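Local coordinates for protein AlkD2 (Streptococcus mutans, PDB 6M9M) that is of unknown function but binds inosine-5'-monophosphate and belongs to the HEAT-like repeat family, whose relatives include DNA glycosylases, at residues 57-62 against 85-90; 93-98 against 128-133; 4-9 against 40-45; 14-17 against 22-25. One frame throughout, in Å; residues are numbered along the deposited sequence.

The four contacts follow the all-helical solenoid from its N-terminal end toward the middle. Contact 3 comes first along the chain, joining helix 2-13 to helix 36-47, and the span between its segments contains contact 4, where the loop after helix 2-13 meets helix 21-32. Contacts 1 and 2 follow in turn and share helix 85-102, their centres about 12 Å apart. Contact 1 touches all three others and lies about 11 Å from contact 4 between centres, whereas the centres of contacts 2 and 3 are about 25 Å apart. The nucleotide sits where contacts 1 and 4 approach: Trp85 and Arg86 begin helix 85-102, and His18 and Gly19 follow the loop of contact 4.

Contact 1: 57-62 against 85-90; sequences YAVFLF and WRVQEV. With IMP (inosinic acid), chain B.
Val90 presses one methyl onto the ring of Phe60, and its branches show how the two helices fit. From CB, which points toward helix 52-65, CG1 runs anti to the backbone N (chi1 179°) and stands over the middle of the Phe60 face, 3.5 Å from the ring centroid and 4° off the normal, a nearly ideal CH-pi contact. The same CG1 lies 3.8 Å from Val59 CG1, filling the corner between that methyl and the ring. CG2, the other tip, reaches the far part of the ring, 3.8 Å from Phe60 CE2. One turn earlier, Val87 CG1 approaches Val59 CG2 at 4.1 Å. Branched valines suit this buried seam because two methyls without a long arm let the axes of the short segments come within 9.3 Å. That near-parallel packing, at a crossing angle of -17°, joins helices from neighbouring layers of a HEAT-like solenoid, with helix 69-79 between them in the chain. The N-terminal end of helix 85-102 serves the nucleotide. Trp85 lays its indole flat against the base, IMP C5 being 3.4 Å above the ring plane, while CG and the guanidinium of Arg86 lie over the other indole face. Extended from CG to NE, Arg86 brings its guanidinium edge to the phosphate: NH1 donates to IMP O3P at 2.7 Å and NH2 to IMP O2P at 3.0 Å, two nearly straight bonds that, with the stacking, set the group's orientation. His18 ND1 and Gly19 N also bond the ligand, and Asn84 OD1 accepts from Val87 N.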
# COMPACT_ATOMS: atom_id res chain seq x y z
N TYR A 57 13.64 -3.69 -3.16
CA TYR A 57 13.97 -3.21 -4.51
C TYR A 57 13.04 -3.83 -5.55
O TYR A 57 12.50 -3.13 -6.42
CB TYR A 57 15.44 -3.54 -4.77
CG TYR A 57 15.87 -3.50 -6.21
CD1 TYR A 57 15.77 -4.63 -7.00
CD2 TYR A 57 16.37 -2.34 -6.79
CE1 TYR A 57 16.16 -4.62 -8.32
CE2 TYR A 57 16.77 -2.32 -8.12
CZ TYR A 57 16.65 -3.47 -8.88
OH TYR A 57 17.03 -3.51 -10.20
N ALA A 58 12.84 -5.15 -5.48
CA ALA A 58 12.01 -5.84 -6.46
C ALA A 58 10.57 -5.35 -6.42
O ALA A 58 9.92 -5.25 -7.46
CB ALA A 58 12.05 -7.34 -6.20
N VAL A 59 10.04 -5.10 -5.22
CA VAL A 59 8.66 -4.64 -5.09
C VAL A 59 8.51 -3.21 -5.61
O VAL A 59 7.48 -2.88 -6.21
CB VAL A 59 8.14 -4.85 -3.66
CG1 VAL A 59 6.73 -4.33 -3.51
CG2 VAL A 59 8.20 -6.34 -3.30
N PHE A 60 9.51 -2.35 -5.41
CA PHE A 60 9.47 -1.06 -6.09
C PHE A 60 9.40 -1.26 -7.61
O PHE A 60 8.63 -0.57 -8.30
CB PHE A 60 10.66 -0.17 -5.71
CG PHE A 60 10.54 0.50 -4.36
CD1 PHE A 60 9.53 1.40 -4.11
CD2 PHE A 60 11.46 0.24 -3.35
CE1 PHE A 60 9.42 2.02 -2.86
CE2 PHE A 60 11.36 0.87 -2.12
CZ PHE A 60 10.34 1.76 -1.88
N LEU A 61 10.21 -2.17 -8.16
CA LEU A 61 10.12 -2.46 -9.59
C LEU A 61 8.72 -2.93 -9.99
O LEU A 61 8.17 -2.48 -11.00
CB LEU A 61 11.15 -3.50 -10.01
CG LEU A 61 12.62 -3.09 -10.09
CD1 LEU A 61 13.43 -4.31 -10.54
CD2 LEU A 61 12.81 -1.93 -11.04
N PHE A 62 8.13 -3.84 -9.21
CA PHE A 62 6.77 -4.29 -9.52
C PHE A 62 5.83 -3.09 -9.60
O PHE A 62 5.00 -3.00 -10.51
CB PHE A 62 6.24 -5.27 -8.47
CG PHE A 62 6.91 -6.64 -8.46
CD1 PHE A 62 7.36 -7.27 -9.62
CD2 PHE A 62 7.04 -7.32 -7.25
CE1 PHE A 62 7.93 -8.55 -9.56
CE2 PHE A 62 7.62 -8.57 -7.19
CZ PHE A 62 8.07 -9.19 -8.34
N TRP A 85 8.16 -7.19 7.46
CA TRP A 85 7.27 -6.03 7.54
C TRP A 85 7.78 -4.87 6.71
O TRP A 85 6.97 -4.04 6.27
CB TRP A 85 7.02 -5.63 9.00
CG TRP A 85 8.19 -5.05 9.73
CD1 TRP A 85 9.06 -5.70 10.56
CD2 TRP A 85 8.61 -3.67 9.71
NE1 TRP A 85 9.99 -4.82 11.06
CE2 TRP A 85 9.74 -3.57 10.55
CE3 TRP A 85 8.14 -2.52 9.07
CZ2 TRP A 85 10.41 -2.37 10.77
CZ3 TRP A 85 8.81 -1.32 9.28
CH2 TRP A 85 9.93 -1.26 10.12
N ARG A 86 9.10 -4.76 6.49
CA ARG A 86 9.61 -3.68 5.64
C ARG A 86 9.24 -3.91 4.19
O ARG A 86 8.94 -2.95 3.46
CB ARG A 86 11.12 -3.53 5.83
CG ARG A 86 11.46 -3.01 7.22
CD ARG A 86 12.97 -2.96 7.47
NE ARG A 86 13.29 -2.44 8.80
CZ ARG A 86 13.30 -1.15 9.12
NH1 ARG A 86 13.05 -0.23 8.21
NH2 ARG A 86 13.57 -0.79 10.36
N VAL A 87 9.24 -5.16 3.73
CA VAL A 87 8.73 -5.47 2.39
C VAL A 87 7.25 -5.12 2.30
O VAL A 87 6.79 -4.58 1.29
CB VAL A 87 9.01 -6.94 2.01
CG1 VAL A 87 8.42 -7.24 0.65
CG2 VAL A 87 10.51 -7.24 2.02
N GLN A 88 6.48 -5.43 3.35
CA GLN A 88 5.06 -5.05 3.35
C GLN A 88 4.87 -3.54 3.21
O GLN A 88 3.96 -3.09 2.52
CB GLN A 88 4.36 -5.57 4.60
CG GLN A 88 4.26 -7.06 4.68
CD GLN A 88 3.27 -7.67 3.70
OE1 GLN A 88 2.41 -6.98 3.15
NE2 GLN A 88 3.37 -8.97 3.50
N GLU A 89 5.73 -2.74 3.85
CA GLU A 89 5.61 -1.30 3.67
C GLU A 89 5.88 -0.91 2.22
O GLU A 89 5.20 -0.03 1.68
CB GLU A 89 6.57 -0.55 4.59
CG GLU A 89 6.26 -0.68 6.07
CD GLU A 89 4.90 -0.09 6.48
OE1 GLU A 89 4.29 0.70 5.73
OE2 GLU A 89 4.42 -0.45 7.57
N VAL A 90 6.83 -1.56 1.56
CA VAL A 90 7.08 -1.26 0.15
C VAL A 90 5.90 -1.70 -0.71
O VAL A 90 5.56 -1.02 -1.68
CB VAL A 90 8.41 -1.86 -0.32
CG1 VAL A 90 8.63 -1.56 -1.80
CG2 VAL A 90 9.55 -1.24 0.48
P IMP B . 12.81 3.06 10.07
O1P IMP B . 13.56 4.37 10.19
O2P IMP B . 13.34 2.07 11.07
O3P IMP B . 13.00 2.49 8.60
O5' IMP B . 11.28 3.37 10.39
C5' IMP B . 10.29 2.36 10.30
C4' IMP B . 9.35 2.48 11.46
O4' IMP B . 8.30 1.71 11.31
C3' IMP B . 10.09 1.98 12.84
O3' IMP B . 9.71 2.87 13.98
C2' IMP B . 9.67 0.82 13.06
O2' IMP B . 9.78 0.51 14.52
C1' IMP B . 8.16 0.90 12.61
N9 IMP B . 7.49 -0.20 12.35
C8 IMP B . 6.35 -0.43 11.65
N7 IMP B . 6.06 -1.75 11.74
C5 IMP B . 7.02 -2.34 12.51
C6 IMP B . 7.17 -3.68 12.90
O6 IMP B . 6.19 -4.65 12.44
N1 IMP B . 8.20 -4.04 13.66
C2 IMP B . 9.10 -3.09 14.06
N3 IMP B . 8.94 -1.78 13.68
C4 IMP B . 7.90 -1.39 12.90

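Contact 2: 93-98 against 128-133; sequences KAFDEF and EGLRIW
Leu130, Asp96 and Gly129 carry most of this join between helix 85-102 and the chain leaving helix 120-129, two neighbouring parts of the HEAT-like solenoid. Gly129, with no side chain, turns its backbone toward the helix and leaves its carbonyl facing Asp96. With CG anti to its backbone N (chi1 -169°), Asp96 turns the face of its carboxylate to this carbonyl, whose O stands almost straight above CG, 3.3 Å from it and 3.7 Å from both Asp96 OD1 and OD2. If the acid is charged, as is likely, both groups only accept and no hydrogen bond can form between them. The carboxylate is occupied elsewhere, OD1 by the hydroxyl of Tyr104 and OD2 in a salt bridge with Arg136, which would compensate the negative charge. Leu130 has two modelled conformers; in one of them CD1 comes to the edge of the Phe95 ring, near its plane, so this contact is less certain than the others. Phe95, broad and apolar, fills the buried side, where it meets Trp114. Beyond the touching residues, Arg131 turns back on Glu128: NH1 donates to the syn side of Glu128 OE1 at 3.2 Å, with an N-H...O angle of 165°.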
# COMPACT_ATOMS: atom_id res chain seq x y z
N LYS A 93 3.51 1.08 -0.91
CA LYS A 93 4.00 2.13 -1.81
C LYS A 93 3.86 1.72 -3.26
O LYS A 93 3.52 2.55 -4.12
CB LYS A 93 5.47 2.42 -1.50
CG LYS A 93 5.68 3.02 -0.12
CD LYS A 93 7.14 3.20 0.25
CE LYS A 93 7.29 3.51 1.73
NZ LYS A 93 6.69 4.82 2.08
N ALA A 94 4.13 0.45 -3.57
CA ALA A 94 3.99 -0.02 -4.95
C ALA A 94 2.53 -0.02 -5.39
O ALA A 94 2.24 0.25 -6.56
CB ALA A 94 4.59 -1.41 -5.08
N PHE A 95 1.60 -0.31 -4.48
CA PHE A 95 0.20 -0.21 -4.83
C PHE A 95 -0.19 1.24 -5.10
O PHE A 95 -0.91 1.53 -6.07
CB PHE A 95 -0.69 -0.82 -3.73
CG PHE A 95 -2.13 -0.80 -4.10
CD1 PHE A 95 -2.59 -1.64 -5.09
CD2 PHE A 95 -3.01 0.12 -3.56
CE1 PHE A 95 -3.89 -1.60 -5.53
CE2 PHE A 95 -4.33 0.16 -3.99
CZ PHE A 95 -4.76 -0.70 -4.98
N ASP A 96 0.28 2.18 -4.28
CA ASP A 96 0.03 3.59 -4.56
C ASP A 96 0.60 3.98 -5.91
O ASP A 96 -0.00 4.78 -6.64
CB ASP A 96 0.61 4.45 -3.43
CG ASP A 96 0.18 5.88 -3.49
OD1 ASP A 96 -1.00 6.15 -3.75
OD2 ASP A 96 1.04 6.76 -3.22
N GLU A 97 1.77 3.44 -6.25
CA GLU A 97 2.39 3.72 -7.55
C GLU A 97 1.50 3.26 -8.70
O GLU A 97 1.33 3.98 -9.69
CB GLU A 97 3.77 3.06 -7.62
CG GLU A 97 4.52 3.27 -8.92
CD GLU A 97 4.96 4.68 -9.14
OE1 GLU A 97 5.19 5.38 -8.13
OE2 GLU A 97 5.11 5.08 -10.32
N PHE A 98 0.94 2.06 -8.59
CA PHE A 98 -0.01 1.59 -9.60
C PHE A 98 -1.15 2.60 -9.76
O PHE A 98 -1.51 2.99 -10.89
CB PHE A 98 -0.60 0.23 -9.22
CG PHE A 98 -1.79 -0.12 -10.07
CD1 PHE A 98 -1.62 -0.49 -11.38
CD2 PHE A 98 -3.08 0.02 -9.58
CE1 PHE A 98 -2.70 -0.74 -12.20
CE2 PHE A 98 -4.16 -0.23 -10.40
CZ PHE A 98 -3.97 -0.62 -11.71
N GLU A 128 -3.23 1.54 3.72
CA GLU A 128 -2.06 2.30 4.14
C GLU A 128 -1.40 3.02 2.98
O GLU A 128 -0.96 4.16 3.12
CB GLU A 128 -1.05 1.36 4.79
CG GLU A 128 0.15 2.06 5.42
CD GLU A 128 -0.16 2.79 6.73
OE1 GLU A 128 -1.26 2.58 7.31
OE2 GLU A 128 0.72 3.54 7.17
N GLY A 129 -1.31 2.36 1.83
CA GLY A 129 -0.55 2.93 0.72
C GLY A 129 -1.12 4.22 0.18
O GLY A 129 -0.38 5.07 -0.31
N LEU A 130 -2.44 4.40 0.27
CA LEU A 130 -3.08 5.61 -0.23
C LEU A 130 -3.10 6.74 0.80
O LEU A 130 -3.53 7.85 0.47
CB LEU A 130 -4.49 5.31 -0.74
CG LEU A 130 -4.56 4.86 -2.20
CD1 LEU A 130 -3.84 3.54 -2.43
CD2 LEU A 130 -6.02 4.79 -2.64
N ARG A 131 -2.66 6.51 2.04
CA ARG A 131 -2.64 7.60 3.02
C ARG A 131 -1.66 8.68 2.57
O ARG A 131 -0.57 8.37 2.08
CB ARG A 131 -2.21 7.06 4.38
CG ARG A 131 -3.21 6.10 5.04
CD ARG A 131 -2.68 5.56 6.36
NE ARG A 131 -2.53 6.65 7.32
CZ ARG A 131 -1.88 6.57 8.46
NH1 ARG A 131 -1.31 5.42 8.81
NH2 ARG A 131 -1.80 7.62 9.25
N ILE A 132 -2.04 9.96 2.72
CA ILE A 132 -3.35 10.46 3.13
C ILE A 132 -4.28 10.42 1.93
O ILE A 132 -3.99 11.01 0.88
CB ILE A 132 -3.18 11.90 3.68
CG1 ILE A 132 -2.29 11.87 4.92
CG2 ILE A 132 -4.54 12.51 3.93
CD1 ILE A 132 -1.84 13.24 5.43
N TRP A 133 -5.41 9.72 2.04
CA TRP A 133 -6.20 9.42 0.85
C TRP A 133 -6.68 10.70 0.17
O TRP A 133 -6.66 10.81 -1.05
CB TRP A 133 -7.42 8.56 1.18
CG TRP A 133 -7.21 7.09 1.39
CD1 TRP A 133 -6.37 6.47 2.28
CD2 TRP A 133 -7.93 6.05 0.73
NE1 TRP A 133 -6.53 5.10 2.20
CE2 TRP A 133 -7.47 4.82 1.25
CE3 TRP A 133 -8.93 6.03 -0.26
CZ2 TRP A 133 -7.98 3.61 0.82
CZ3 TRP A 133 -9.42 4.82 -0.68
CH2 TRP A 133 -8.94 3.62 -0.13

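Contact 3: 4-9 against 40-45; sequences QYVARL and KKLAFL
Val6 sets a single methyl, CG2, between two leucines of helix 36-47: it is 3.9 Å from Leu42 CD1 and 4.0 Å from Leu45 CD2. Here the first helix of the HEAT-like solenoid, helix 2-13, packs on helix 36-47, the two short segments crossing at -52° with their axes 10.7 Å apart. At so steep an angle the helices meet over a small patch, and Leu42 and Leu45, three residues apart on one side of their helix, both fall within reach of Val6. A valine serves well because its branch is close to the backbone and fits between the longer leucine arms. Tyr5, one residue earlier, has CG anti to the backbone N (chi1 -172°), which directs its ring to Leu42. Leu42 CD1 approaches Tyr5 CD2 at 4.1 Å near the ring plane, and Leu42 CD2 is at the same distance from that carbon, so both branches of the leucine brush one rim of the ring. Farther out, Tyr57 of helix 52-65 packs against Tyr5, Leu9 and Leu42 together. The Tyr5 hydroxyl is hydrogen-bonded to Asp30 OD2, which also bonds Tyr57 OH, so one carboxylate oxygen holds both tyrosines. A tyrosine therefore suits a place that is greasy along the ring and polar at its end. Over one face of the Tyr5 ring rests Leu9, one turn on, its CG 4.0 Å above the ring plane, toward the rim.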
# COMPACT_ATOMS: atom_id res chain seq x y z
N GLN A 4 24.33 -12.16 -11.63
CA GLN A 4 25.42 -11.35 -11.08
C GLN A 4 24.89 -10.03 -10.55
O GLN A 4 25.33 -9.54 -9.50
CB GLN A 4 26.48 -11.11 -12.16
CG GLN A 4 27.27 -12.35 -12.53
CD GLN A 4 28.11 -12.16 -13.78
OE1 GLN A 4 28.11 -11.08 -14.38
NE2 GLN A 4 28.81 -13.20 -14.18
N TYR A 5 23.93 -9.43 -11.26
CA TYR A 5 23.42 -8.14 -10.81
C TYR A 5 22.66 -8.29 -9.49
O TYR A 5 22.82 -7.47 -8.59
CB TYR A 5 22.56 -7.50 -11.88
CG TYR A 5 22.19 -6.09 -11.53
CD1 TYR A 5 23.17 -5.11 -11.40
CD2 TYR A 5 20.87 -5.73 -11.30
CE1 TYR A 5 22.84 -3.81 -11.07
CE2 TYR A 5 20.53 -4.44 -10.97
CZ TYR A 5 21.52 -3.49 -10.85
OH TYR A 5 21.18 -2.20 -10.52
N VAL A 6 21.84 -9.34 -9.36
CA VAL A 6 21.17 -9.60 -8.09
C VAL A 6 22.19 -9.78 -6.98
O VAL A 6 21.99 -9.31 -5.86
CB VAL A 6 20.19 -10.78 -8.21
CG1 VAL A 6 19.63 -11.17 -6.85
CG2 VAL A 6 19.04 -10.42 -9.13
N ALA A 7 23.30 -10.47 -7.27
CA ALA A 7 24.34 -10.64 -6.26
C ALA A 7 24.95 -9.30 -5.85
O ALA A 7 25.24 -9.08 -4.67
CB ALA A 7 25.42 -11.61 -6.76
N ARG A 8 25.12 -8.38 -6.80
CA ARG A 8 25.62 -7.05 -6.44
C ARG A 8 24.62 -6.29 -5.58
O ARG A 8 25.01 -5.62 -4.62
CB ARG A 8 25.96 -6.25 -7.70
CG ARG A 8 27.23 -6.70 -8.41
CD ARG A 8 27.82 -5.59 -9.26
NE ARG A 8 29.10 -5.98 -9.84
CZ ARG A 8 29.90 -5.15 -10.52
NH1 ARG A 8 29.55 -3.89 -10.71
NH2 ARG A 8 31.04 -5.60 -11.02
N LEU A 9 23.32 -6.37 -5.91
CA LEU A 9 22.30 -5.73 -5.08
C LEU A 9 22.34 -6.28 -3.65
O LEU A 9 22.17 -5.53 -2.69
CB LEU A 9 20.93 -5.94 -5.70
CG LEU A 9 20.72 -5.32 -7.09
CD1 LEU A 9 19.36 -5.76 -7.63
CD2 LEU A 9 20.80 -3.82 -7.03
N LYS A 40 10.99 -6.94 -15.99
CA LYS A 40 10.08 -7.89 -15.35
C LYS A 40 10.83 -9.14 -14.90
O LYS A 40 10.63 -9.63 -13.78
CB LYS A 40 8.93 -8.26 -16.28
CG LYS A 40 7.93 -7.12 -16.47
CD LYS A 40 6.99 -7.37 -17.62
CE LYS A 40 6.30 -6.09 -18.03
NZ LYS A 40 5.35 -6.25 -19.17
N LYS A 41 11.70 -9.68 -15.77
CA LYS A 41 12.47 -10.86 -15.41
C LYS A 41 13.40 -10.56 -14.23
O LYS A 41 13.51 -11.36 -13.30
CB LYS A 41 13.29 -11.32 -16.62
CG LYS A 41 12.45 -11.68 -17.84
CD LYS A 41 13.31 -12.03 -19.05
CE LYS A 41 12.45 -12.24 -20.28
NZ LYS A 41 13.25 -12.66 -21.45
N LEU A 42 14.03 -9.39 -14.25
CA LEU A 42 14.89 -8.99 -13.14
C LEU A 42 14.10 -8.87 -11.84
O LEU A 42 14.57 -9.30 -10.78
CB LEU A 42 15.59 -7.68 -13.49
CG LEU A 42 16.42 -7.08 -12.35
CD1 LEU A 42 17.52 -8.04 -11.87
CD2 LEU A 42 17.02 -5.75 -12.79
N ALA A 43 12.91 -8.27 -11.89
CA ALA A 43 12.11 -8.10 -10.68
C ALA A 43 11.75 -9.45 -10.07
O ALA A 43 11.84 -9.63 -8.85
CB ALA A 43 10.85 -7.29 -11.01
N PHE A 44 11.30 -10.41 -10.88
CA PHE A 44 10.96 -11.72 -10.33
C PHE A 44 12.19 -12.40 -9.74
O PHE A 44 12.10 -13.05 -8.69
CB PHE A 44 10.29 -12.60 -11.38
CG PHE A 44 8.88 -12.20 -11.70
CD1 PHE A 44 7.91 -12.18 -10.72
CD2 PHE A 44 8.51 -11.87 -12.99
CE1 PHE A 44 6.62 -11.82 -11.01
CE2 PHE A 44 7.20 -11.53 -13.28
CZ PHE A 44 6.26 -11.51 -12.28
N LEU A 45 13.34 -12.28 -10.40
CA LEU A 45 14.54 -12.91 -9.86
C LEU A 45 14.96 -12.25 -8.55
O LEU A 45 15.30 -12.93 -7.58
CB LEU A 45 15.68 -12.87 -10.87
CG LEU A 45 16.91 -13.70 -10.47
CD1 LEU A 45 16.59 -15.19 -10.36
CD2 LEU A 45 18.03 -13.44 -11.47

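Contact 4: 14-17 against 22-25; sequences SLIE and EEEQ
Ile16 lies in the loop between helices 2-13 and 21-32 with an extended backbone (phi -72°, psi 124°), its CA 9.0 Å from that of Glu22, so the two segments meet through side chains alone. The isoleucine carries the whole of its side of the contact with one atom, CD1. CG1 is placed beside the backbone N, and the chain continues extended from it, which sends the methyl out toward the start of the helix. There it meets the carboxylate of Glu22: CD1 is 3.4 Å from Glu22 OE1, with Glu22 CD and OE2 a little farther off. Glu22 has an extended chain beyond CG, and a long flexible acid suits this exposed position at the margin of the contact, since its methylenes can span the distance while the charged end remains near solvent. This is a linker turn of the helical solenoid, where the chain doubles back from one helix to the next of a HEAT-like array, and the loop passes His18 and Gly19, which bind the IMP. Glu23 behaves differently. Its chain bends at chi2 (97°) and brings OE2 within 4.1 Å of Ile16 CD1, while its side chain, buried overall, touches Gln53 and Met56 of helix 52-65. Two acidic ends thus approach one methyl, a contact of van der Waals character with no hydrogen bond in it. The loop has a polar tie as well: the carbonyl O of Ile16 accepts from Gln53 NE2, the same glutamine that Glu23 touches.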
# COMPACT_ATOMS: atom_id res chain seq x y z
N SER A 14 22.38 -5.42 1.86
CA SER A 14 22.03 -6.33 2.95
C SER A 14 22.33 -5.78 4.34
O SER A 14 21.83 -6.33 5.33
CB SER A 14 22.72 -7.68 2.78
OG SER A 14 24.10 -7.58 3.03
N LEU A 15 23.15 -4.74 4.46
CA LEU A 15 23.49 -4.17 5.76
C LEU A 15 22.67 -2.93 6.12
O LEU A 15 22.84 -2.39 7.22
CB LEU A 15 24.99 -3.85 5.83
CG LEU A 15 25.96 -5.01 5.63
CD1 LEU A 15 27.42 -4.54 5.69
CD2 LEU A 15 25.73 -6.11 6.67
N ILE A 16 21.79 -2.47 5.23
CA ILE A 16 20.95 -1.32 5.52
C ILE A 16 19.91 -1.73 6.54
O ILE A 16 19.14 -2.67 6.32
CB ILE A 16 20.28 -0.79 4.24
CG1 ILE A 16 21.33 -0.38 3.21
CG2 ILE A 16 19.39 0.37 4.57
CD1 ILE A 16 20.77 -0.14 1.84
N GLU A 17 19.85 -1.01 7.66
CA GLU A 17 18.97 -1.37 8.76
C GLU A 17 17.74 -0.49 8.86
O GLU A 17 16.81 -0.86 9.59
CB GLU A 17 19.73 -1.35 10.10
CG GLU A 17 20.70 -2.50 10.21
CD GLU A 17 21.49 -2.57 11.50
OE1 GLU A 17 21.19 -1.86 12.49
OE2 GLU A 17 22.42 -3.38 11.49
N GLU A 22 17.23 4.17 -0.62
CA GLU A 22 18.29 3.64 -1.47
C GLU A 22 17.76 2.58 -2.42
O GLU A 22 18.07 2.58 -3.62
CB GLU A 22 19.43 3.06 -0.63
CG GLU A 22 20.10 4.06 0.28
CD GLU A 22 21.32 3.48 0.96
OE1 GLU A 22 22.03 2.68 0.32
OE2 GLU A 22 21.56 3.81 2.14
N GLU A 23 16.93 1.67 -1.92
CA GLU A 23 16.34 0.64 -2.77
C GLU A 23 15.41 1.26 -3.80
O GLU A 23 15.42 0.87 -4.97
CB GLU A 23 15.60 -0.38 -1.91
CG GLU A 23 16.51 -1.19 -0.98
CD GLU A 23 16.57 -0.65 0.45
OE1 GLU A 23 16.28 0.54 0.66
OE2 GLU A 23 16.90 -1.44 1.37
N GLU A 24 14.60 2.23 -3.38
CA GLU A 24 13.69 2.91 -4.29
C GLU A 24 14.43 3.59 -5.42
O GLU A 24 14.06 3.46 -6.59
CB GLU A 24 12.88 3.94 -3.49
CG GLU A 24 11.81 4.63 -4.32
CD GLU A 24 11.09 5.71 -3.56
OE1 GLU A 24 11.70 6.30 -2.63
OE2 GLU A 24 9.92 5.99 -3.90
N GLN A 25 15.49 4.35 -5.10
CA GLN A 25 16.19 5.07 -6.16
C GLN A 25 16.87 4.12 -7.13
O GLN A 25 16.87 4.37 -8.34
CB GLN A 25 17.19 6.06 -5.55
CG GLN A 25 17.87 6.93 -6.60
CD GLN A 25 16.89 7.66 -7.51
OE1 GLN A 25 16.08 8.47 -7.05
NE2 GLN A 25 16.93 7.36 -8.81